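Local coordinates for protein serine hydrolase CCSP0084 (Cycloclasticus sp. P1, PDB 4I3F) that probably hydrolyses carbon-carbon bonds of aromatic meta-cleavage products, and perhaps esters, as a serine hydrolase of the alpha/beta hydrolase fold, at residues 163-168 with 224-229. Residues are numbered along the deposited sequence; the frame is centred on the assembly and turned at random.
Sequences KGWEFY and KGIDAF
Trp165 meets helix 222-229 with the rim of its six-membered ring: Trp165 CZ3 stands 3.6 Å from Gly225 C. The same Trp165 CZ3 is also 3.6 Å from Ile226 N. Both backbone atoms lie near the indole plane, so the ring abuts the helix edge-on. Gly225 has no side chain in the way: a modelled CB would fall 2.7 Å from Trp165 CZ3, too close to be accommodated with the ring where it is. Two side chains add apolar contacts to this end of the indole. Ile226 CG1 approaches Trp165 CZ3 to 4.1 Å; its chi1 of -66° sets that branch beside the backbone N, the atom that also meets CZ3. Phe229 offers CE1 at 4.1 Å from Trp165 CH2, the two rings meeting at a slant. The two segments bury 132 Å² between them, 77 Å² of it on Trp165, and all four touching residues are buried in the fold. The pyrrole end is fixed elsewhere, NE1 hydrogen-bonding to Ser53 OG, and the indole also stacks with Phe218. Replacing Trp165 with an alanine would probably open a gap beside Gly225 and leave the Ser53 hydroxyl without this partner. The contact thus joins the end of helix 159-165 to helix 222-229; the Phe229 side chain also packs on Thr96, Ile100 and Trp103 of helix 96-113, while the indole lies close to, but not in contact with, the probable nucleophile elbow that follows strand 119-124.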
loop_
_atom_site.group_PDB
_atom_site.type_symbol
_atom_site.label_atom_id
_atom_site.label_comp_id
_atom_site.label_asym_id
_atom_site.label_seq_id
_atom_site.Cartn_x
_atom_site.Cartn_y
_atom_site.Cartn_z
ATOM N N LYS A 163 -7.017 9.347 -12.739
ATOM C CA LYS A 163 -8.302 8.667 -12.898
ATOM C C LYS A 163 -8.658 7.869 -11.645
ATOM O O LYS A 163 -9.845 7.689 -11.330
ATOM C CB LYS A 163 -8.309 7.783 -14.151
ATOM C CG LYS A 163 -8.538 8.585 -15.439
ATOM C CD LYS A 163 -8.207 7.794 -16.709
ATOM C CE LYS A 163 -8.499 8.639 -17.949
ATOM N NZ LYS A 163 -8.193 7.924 -19.227
ATOM N N GLY A 164 -7.640 7.400 -10.934
ATOM C CA GLY A 164 -7.844 6.681 -9.685
ATOM C C GLY A 164 -8.274 7.576 -8.530
ATOM O O GLY A 164 -9.343 7.386 -7.940
ATOM N N TRP A 165 -7.444 8.562 -8.206
ATOM C CA TRP A 165 -7.707 9.425 -7.053
ATOM C C TRP A 165 -8.896 10.358 -7.273
ATOM O O TRP A 165 -9.504 10.836 -6.308
ATOM C CB TRP A 165 -6.452 10.222 -6.680
ATOM C CG TRP A 165 -5.407 9.418 -5.953
ATOM C CD1 TRP A 165 -5.465 8.095 -5.615
ATOM C CD2 TRP A 165 -4.147 9.904 -5.450
ATOM N NE1 TRP A 165 -4.314 7.727 -4.935
ATOM C CE2 TRP A 165 -3.495 8.823 -4.822
ATOM C CE3 TRP A 165 -3.512 11.152 -5.471
ATOM C CZ2 TRP A 165 -2.235 8.948 -4.228
ATOM C CZ3 TRP A 165 -2.255 11.273 -4.875
ATOM C CH2 TRP A 165 -1.636 10.180 -4.265
ATOM N N GLU A 166 -9.245 10.604 -8.535
ATOM C CA GLU A 166 -10.373 11.477 -8.843
ATOM C C GLU A 166 -11.523 10.696 -9.478
ATOM O O GLU A 166 -12.365 11.273 -10.148
ATOM C CB GLU A 166 -9.918 12.636 -9.747
ATOM C CG GLU A 166 -8.706 13.397 -9.188
ATOM C CD GLU A 166 -8.309 14.603 -10.027
ATOM O OE1 GLU A 166 -9.114 15.037 -10.877
ATOM O OE2 GLU A 166 -7.183 15.113 -9.834
ATOM N N PHE A 167 -11.540 9.382 -9.258
ATOM C CA PHE A 167 -12.610 8.500 -9.728
ATOM C C PHE A 167 -14.017 9.015 -9.425
ATOM O O PHE A 167 -14.896 8.987 -10.284
ATOM C CB PHE A 167 -12.427 7.098 -9.111
ATOM C CG PHE A 167 -13.598 6.167 -9.334
ATOM C CD1 PHE A 167 -13.727 5.457 -10.526
ATOM C CD2 PHE A 167 -14.553 5.980 -8.341
ATOM C CE1 PHE A 167 -14.801 4.600 -10.730
ATOM C CE2 PHE A 167 -15.627 5.126 -8.536
ATOM C CZ PHE A 167 -15.753 4.431 -9.728
ATOM N N TYR A 168 -14.245 9.487 -8.205
ATOM C CA TYR A 168 -15.607 9.844 -7.813
ATOM C C TYR A 168 -16.152 11.138 -8.429
ATOM O O TYR A 168 -17.299 11.506 -8.178
ATOM C CB TYR A 168 -15.754 9.866 -6.296
ATOM C CG TYR A 168 -15.663 8.500 -5.646
ATOM C CD1 TYR A 168 -16.712 7.591 -5.730
ATOM C CD2 TYR A 168 -14.536 8.131 -4.929
ATOM C CE1 TYR A 168 -16.629 6.345 -5.127
ATOM C CE2 TYR A 168 -14.447 6.894 -4.323
ATOM C CZ TYR A 168 -15.499 6.009 -4.418
ATOM O OH TYR A 168 -15.403 4.777 -3.805
ATOM N N LYS A 224 -1.598 17.931 -5.357
ATOM C CA LYS A 224 -1.413 18.173 -3.929
ATOM C C LYS A 224 -1.262 16.869 -3.142
ATOM O O LYS A 224 -0.537 16.821 -2.140
ATOM C CB LYS A 224 -2.546 19.024 -3.360
ATOM C CG LYS A 224 -2.431 20.492 -3.713
ATOM C CD LYS A 224 -2.996 21.360 -2.601
ATOM C CE LYS A 224 -2.495 22.799 -2.697
ATOM N NZ LYS A 224 -3.330 23.631 -3.606
ATOM N N GLY A 225 -1.936 15.816 -3.600
ATOM C CA GLY A 225 -1.818 14.505 -2.977
ATOM C C GLY A 225 -0.426 13.914 -3.155
ATOM O O GLY A 225 0.180 13.414 -2.201
ATOM N N ILE A 226 0.084 13.962 -4.384
ATOM C CA ILE A 226 1.444 13.497 -4.659
ATOM C C ILE A 226 2.487 14.269 -3.833
ATOM O O ILE A 226 3.360 13.667 -3.181
ATOM C CB ILE A 226 1.773 13.658 -6.156
ATOM C CG1 ILE A 226 0.892 12.735 -7.001
ATOM C CG2 ILE A 226 3.258 13.377 -6.436
ATOM C CD1 ILE A 226 0.878 13.093 -8.480
ATOM N N ASP A 227 2.399 15.593 -3.875
ATOM C CA ASP A 227 3.369 16.441 -3.196
ATOM C C ASP A 227 3.365 16.205 -1.678
ATOM O O ASP A 227 4.407 16.237 -1.035
ATOM C CB ASP A 227 3.113 17.916 -3.528
ATOM C CG ASP A 227 3.102 18.193 -5.032
ATOM O OD1 ASP A 227 3.460 17.288 -5.813
ATOM O OD2 ASP A 227 2.741 19.321 -5.438
ATOM N N ALA A 228 2.185 15.946 -1.124
ATOM C CA ALA A 228 2.027 15.670 0.307
ATOM C C ALA A 228 2.828 14.468 0.809
ATOM O O ALA A 228 3.210 14.429 1.983
ATOM C CB ALA A 228 0.556 15.506 0.654
ATOM N N PHE A 229 3.077 13.491 -0.060
ATOM C CA PHE A 229 3.822 12.287 0.321
ATOM C C PHE A 229 5.344 12.449 0.249
ATOM O O PHE A 229 6.083 11.620 0.773
ATOM C CB PHE A 229 3.422 11.113 -0.573
ATOM C CG PHE A 229 2.158 10.424 -0.149
ATOM C CD1 PHE A 229 0.973 10.653 -0.830
ATOM C CD2 PHE A 229 2.161 9.525 0.917
ATOM C CE1 PHE A 229 -0.188 10.010 -0.457
ATOM C CE2 PHE A 229 0.992 8.882 1.303
ATOM C CZ PHE A 229 -0.177 9.124 0.606
#